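Local atomic coordinates of transcriptional regulator, AraC family (Pseudomonas putida, PDB entry 3GRA), a protein that probably regulates transcription as a sequence-specific DNA-binding factor of the AraC family, the present chain being its DJ-1/PfpI-like part. Residues T30-F39 with Y176-I187. Residues are numbered along the deposited sequence; the frame is centred on the assembly and turned at random.
Sequences TANLLRADSF and YGDGLAEGVEEI
Tyr176 and the Arg35 guanidinium lie against each other, with Tyr176 CE2 over the centre of one guanidinium face, 3.4 Å from Arg35 NH2. The two planes are 36° apart, so the overlap is tilted. Ser38 OG lies over one face of the Tyr176 ring. At the edge of that ring is Phe39 CZ, 3.9 Å from Tyr176 CE1. This edge points toward the Phe39 face in an edge-to-face pair. Ala31 CB sits at the edge of the Phe39 ring. The Arg35 chain runs extended from CG to NE, with CG anti to the backbone N (chi1 -177°), and passes over Leu180. Ser38 OG fixes its far end: it accepts from Arg35 NH1 at 2.9 Å and donates to Arg35 O at 2.6 Å. Leu180 CD2 packs 3.8 Å from Arg35 CD.

The contact joins the end of helix 18-34 and the loop leading into strand 39-45 to helix 178-188, the last helix of the modelled chain. The core here is the alpha/beta fold of the DJ-1/PfpI family, a largely parallel sheet flanked by helices; helix 178-188 packs against the end of helix 18-34. The axes of the helical segments 30-34 and 178-187 approach to 9.3 Å, with 114° between their directions.

Between them, Leu34 is a knob in a hole formed by Leu180, Gly183, Val184 and Ile187. Leu34 CD1 lies 3.7 Å from Gly183 C, over bare backbone. Leu34 and Ile187 meet tip to tip. Thr30 CG2 touches Val184 and Ile187, while Thr30 OG1 bonds to Asp26 O within its own helix.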
loop_
_atom_site.group_PDB
_atom_site.type_symbol
_atom_site.label_atom_id
_atom_site.label_comp_id
_atom_site.label_asym_id
_atom_site.label_seq_id
_atom_site.Cartn_x
_atom_site.Cartn_y
_atom_site.Cartn_z
ATOM N N THR A 30 5.208 8.369 9.532
ATOM C CA THR A 30 4.851 9.743 9.858
ATOM C C THR A 30 5.092 10.010 11.345
ATOM O O THR A 30 5.504 11.104 11.729
ATOM C CB THR A 30 3.376 10.022 9.517
ATOM O OG1 THR A 30 3.164 9.777 8.124
ATOM C CG2 THR A 30 3.003 11.470 9.833
ATOM N N ALA A 31 4.843 9.003 12.176
ATOM C CA ALA A 31 5.054 9.149 13.605
ATOM C C ALA A 31 6.518 9.486 13.827
ATOM O O ALA A 31 6.843 10.376 14.610
ATOM C CB ALA A 31 4.693 7.863 14.341
ATOM N N ASN A 32 7.393 8.765 13.133
ATOM C CA ASN A 32 8.834 8.981 13.233
ATOM C C ASN A 32 9.227 10.364 12.726
ATOM O O ASN A 32 10.175 10.971 13.223
ATOM C CB ASN A 32 9.598 7.931 12.418
ATOM C CG ASN A 32 9.601 6.572 13.073
ATOM O OD1 ASN A 32 9.656 6.461 14.298
ATOM N ND2 ASN A 32 9.565 5.527 12.261
ATOM N N LEU A 33 8.494 10.844 11.727
ATOM C CA LEU A 33 8.755 12.146 11.130
ATOM C C LEU A 33 8.677 13.257 12.181
ATOM O O LEU A 33 9.422 14.235 12.119
ATOM C CB LEU A 33 7.734 12.422 10.023
ATOM C CG LEU A 33 8.202 13.282 8.848
ATOM C CD1 LEU A 33 8.815 12.373 7.792
ATOM C CD2 LEU A 33 7.041 14.057 8.251
ATOM N N LEU A 34 7.771 13.090 13.143
ATOM C CA LEU A 34 7.557 14.067 14.209
ATOM C C LEU A 34 8.292 13.695 15.495
ATOM O O LEU A 34 8.625 14.565 16.300
ATOM C CB LEU A 34 6.061 14.193 14.494
ATOM C CG LEU A 34 5.171 14.508 13.294
ATOM C CD1 LEU A 34 3.710 14.449 13.705
ATOM C CD2 LEU A 34 5.526 15.879 12.743
ATOM N N ARG A 35 8.524 12.401 15.689
ATOM C CA ARG A 35 9.233 11.903 16.864
ATOM C C ARG A 35 10.180 10.797 16.415
ATOM O O ARG A 35 9.747 9.687 16.113
ATOM C CB ARG A 35 8.250 11.346 17.884
ATOM C CG ARG A 35 8.894 10.860 19.170
ATOM C CD ARG A 35 7.865 10.141 20.031
ATOM N NE ARG A 35 8.398 9.671 21.305
ATOM C CZ ARG A 35 9.354 8.757 21.433
ATOM N NH1 ARG A 35 9.895 8.205 20.357
ATOM N NH2 ARG A 35 9.764 8.387 22.640
ATOM N N ALA A 36 11.471 11.112 16.377
ATOM C CA ALA A 36 12.502 10.175 15.940
ATOM C C ALA A 36 12.491 8.810 16.620
ATOM O O ALA A 36 12.187 8.691 17.805
ATOM C CB ALA A 36 13.878 10.817 16.093
ATOM N N ASP A 37 12.852 7.795 15.834
ATOM C CA ASP A 37 12.916 6.398 16.254
ATOM C C ASP A 37 11.824 5.935 17.215
ATOM O O ASP A 37 12.098 5.286 18.226
ATOM C CB ASP A 37 14.299 6.070 16.837
ATOM C CG ASP A 37 14.648 6.925 18.030
ATOM O OD1 ASP A 37 13.852 6.956 18.994
ATOM O OD2 ASP A 37 15.723 7.563 17.999
ATOM N N SER A 38 10.581 6.268 16.894
ATOM C CA SER A 38 9.470 5.833 17.725
ATOM C C SER A 38 9.165 4.386 17.339
ATOM O O SER A 38 8.799 3.573 18.180
ATOM C CB SER A 38 8.241 6.707 17.476
ATOM O OG SER A 38 8.514 8.063 17.775
ATOM N N PHE A 39 9.355 4.073 16.059
ATOM C CA PHE A 39 9.084 2.731 15.534
ATOM C C PHE A 39 10.148 2.202 14.564
ATOM O O PHE A 39 10.730 2.958 13.789
ATOM C CB PHE A 39 7.754 2.718 14.769
ATOM C CG PHE A 39 6.560 3.093 15.592
ATOM C CD1 PHE A 39 6.002 2.191 16.481
ATOM C CD2 PHE A 39 5.969 4.342 15.450
ATOM C CE1 PHE A 39 4.875 2.520 17.212
ATOM C CE2 PHE A 39 4.840 4.680 16.181
ATOM C CZ PHE A 39 4.290 3.768 17.062
ATOM N N TYR A 176 2.802 6.875 22.651
ATOM C CA TYR A 176 3.392 8.195 22.792
ATOM C C TYR A 176 2.423 9.348 23.069
ATOM O O TYR A 176 2.813 10.519 23.058
ATOM C CB TYR A 176 4.269 8.463 21.565
ATOM C CG TYR A 176 5.285 7.346 21.362
ATOM C CD1 TYR A 176 5.134 6.401 20.345
ATOM C CD2 TYR A 176 6.348 7.182 22.253
ATOM C CE1 TYR A 176 6.010 5.318 20.226
ATOM C CE2 TYR A 176 7.227 6.107 22.146
ATOM C CZ TYR A 176 7.053 5.176 21.133
ATOM O OH TYR A 176 7.901 4.092 21.058
ATOM N N GLY A 177 1.160 9.009 23.326
ATOM C CA GLY A 177 0.170 10.019 23.648
ATOM C C GLY A 177 -0.707 10.543 22.530
ATOM O O GLY A 177 -0.375 10.424 21.353
ATOM N N ASP A 178 -1.833 11.136 22.916
ATOM C CA ASP A 178 -2.786 11.698 21.972
ATOM C C ASP A 178 -2.092 12.774 21.144
ATOM O O ASP A 178 -2.420 12.993 19.976
ATOM C CB ASP A 178 -3.974 12.312 22.726
ATOM C CG ASP A 178 -4.575 11.363 23.756
ATOM O OD1 ASP A 178 -5.094 10.297 23.359
ATOM O OD2 ASP A 178 -4.527 11.686 24.967
ATOM N N GLY A 179 -1.123 13.439 21.762
ATOM C CA GLY A 179 -0.389 14.492 21.086
ATOM C C GLY A 179 0.246 14.065 19.778
ATOM O O GLY A 179 0.048 14.717 18.750
ATOM N N LEU A 180 1.007 12.973 19.804
ATOM C CA LEU A 180 1.668 12.484 18.594
ATOM C C LEU A 180 0.649 11.992 17.570
ATOM O O LEU A 180 0.700 12.371 16.403
ATOM C CB LEU A 180 2.636 11.350 18.943
ATOM C CG LEU A 180 3.692 11.022 17.886
ATOM C CD1 LEU A 180 4.576 12.237 17.665
ATOM C CD2 LEU A 180 4.528 9.841 18.340
ATOM N N ALA A 181 -0.285 11.157 18.017
ATOM C CA ALA A 181 -1.311 10.605 17.133
ATOM C C ALA A 181 -2.115 11.697 16.443
ATOM O O ALA A 181 -2.385 11.620 15.245
ATOM C CB ALA A 181 -2.241 9.690 17.913
ATOM N N GLU A 182 -2.500 12.713 17.208
ATOM C CA GLU A 182 -3.269 13.818 16.662
ATOM C C GLU A 182 -2.427 14.535 15.612
ATOM O O GLU A 182 -2.941 14.972 14.585
ATOM C CB GLU A 182 -3.662 14.797 17.774
ATOM C CG GLU A 182 -4.627 15.885 17.327
ATOM C CD GLU A 182 -4.745 17.037 18.325
ATOM O OE1 GLU A 182 -5.632 17.896 18.130
ATOM O OE2 GLU A 182 -3.949 17.087 19.290
ATOM N N GLY A 183 -1.129 14.649 15.876
ATOM C CA GLY A 183 -0.240 15.317 14.938
ATOM C C GLY A 183 -0.037 14.508 13.671
ATOM O O GLY A 183 0.055 15.063 12.574
ATOM N N VAL A 184 0.041 13.189 13.832
ATOM C CA VAL A 184 0.221 12.267 12.715
ATOM C C VAL A 184 -0.982 12.364 11.793
ATOM O O VAL A 184 -0.847 12.451 10.568
ATOM C CB VAL A 184 0.330 10.806 13.207
ATOM C CG1 VAL A 184 0.333 9.857 12.027
ATOM C CG2 VAL A 184 1.590 10.628 14.049
ATOM N N GLU A 185 -2.163 12.346 12.404
ATOM C CA GLU A 185 -3.424 12.425 11.681
ATOM C C GLU A 185 -3.541 13.698 10.841
ATOM O O GLU A 185 -4.051 13.661 9.719
ATOM C CB GLU A 185 -4.580 12.334 12.680
ATOM C CG GLU A 185 -5.965 12.462 12.074
ATOM C CD GLU A 185 -7.061 12.158 13.083
ATOM O OE1 GLU A 185 -8.252 12.354 12.759
ATOM O OE2 GLU A 185 -6.726 11.716 14.204
ATOM N N GLU A 186 -3.062 14.818 11.374
ATOM C CA GLU A 186 -3.126 16.089 10.654
ATOM C C GLU A 186 -2.403 16.002 9.311
ATOM O O GLU A 186 -2.896 16.480 8.289
ATOM C CB GLU A 186 -2.505 17.210 11.498
ATOM C CG GLU A 186 -3.220 17.472 12.819
ATOM C CD GLU A 186 -4.699 17.765 12.635
ATOM O OE1 GLU A 186 -5.034 18.749 11.941
ATOM O OE2 GLU A 186 -5.530 17.009 13.187
ATOM N N ILE A 187 -1.227 15.390 9.326
ATOM C CA ILE A 187 -0.428 15.236 8.120
ATOM C C ILE A 187 -1.130 14.317 7.116
ATOM O O ILE A 187 -1.486 14.742 6.016
ATOM C CB ILE A 187 0.958 14.656 8.465
ATOM C CG1 ILE A 187 1.624 15.526 9.538
ATOM C CG2 ILE A 187 1.813 14.575 7.213
ATOM C CD1 ILE A 187 2.975 15.021 10.009
#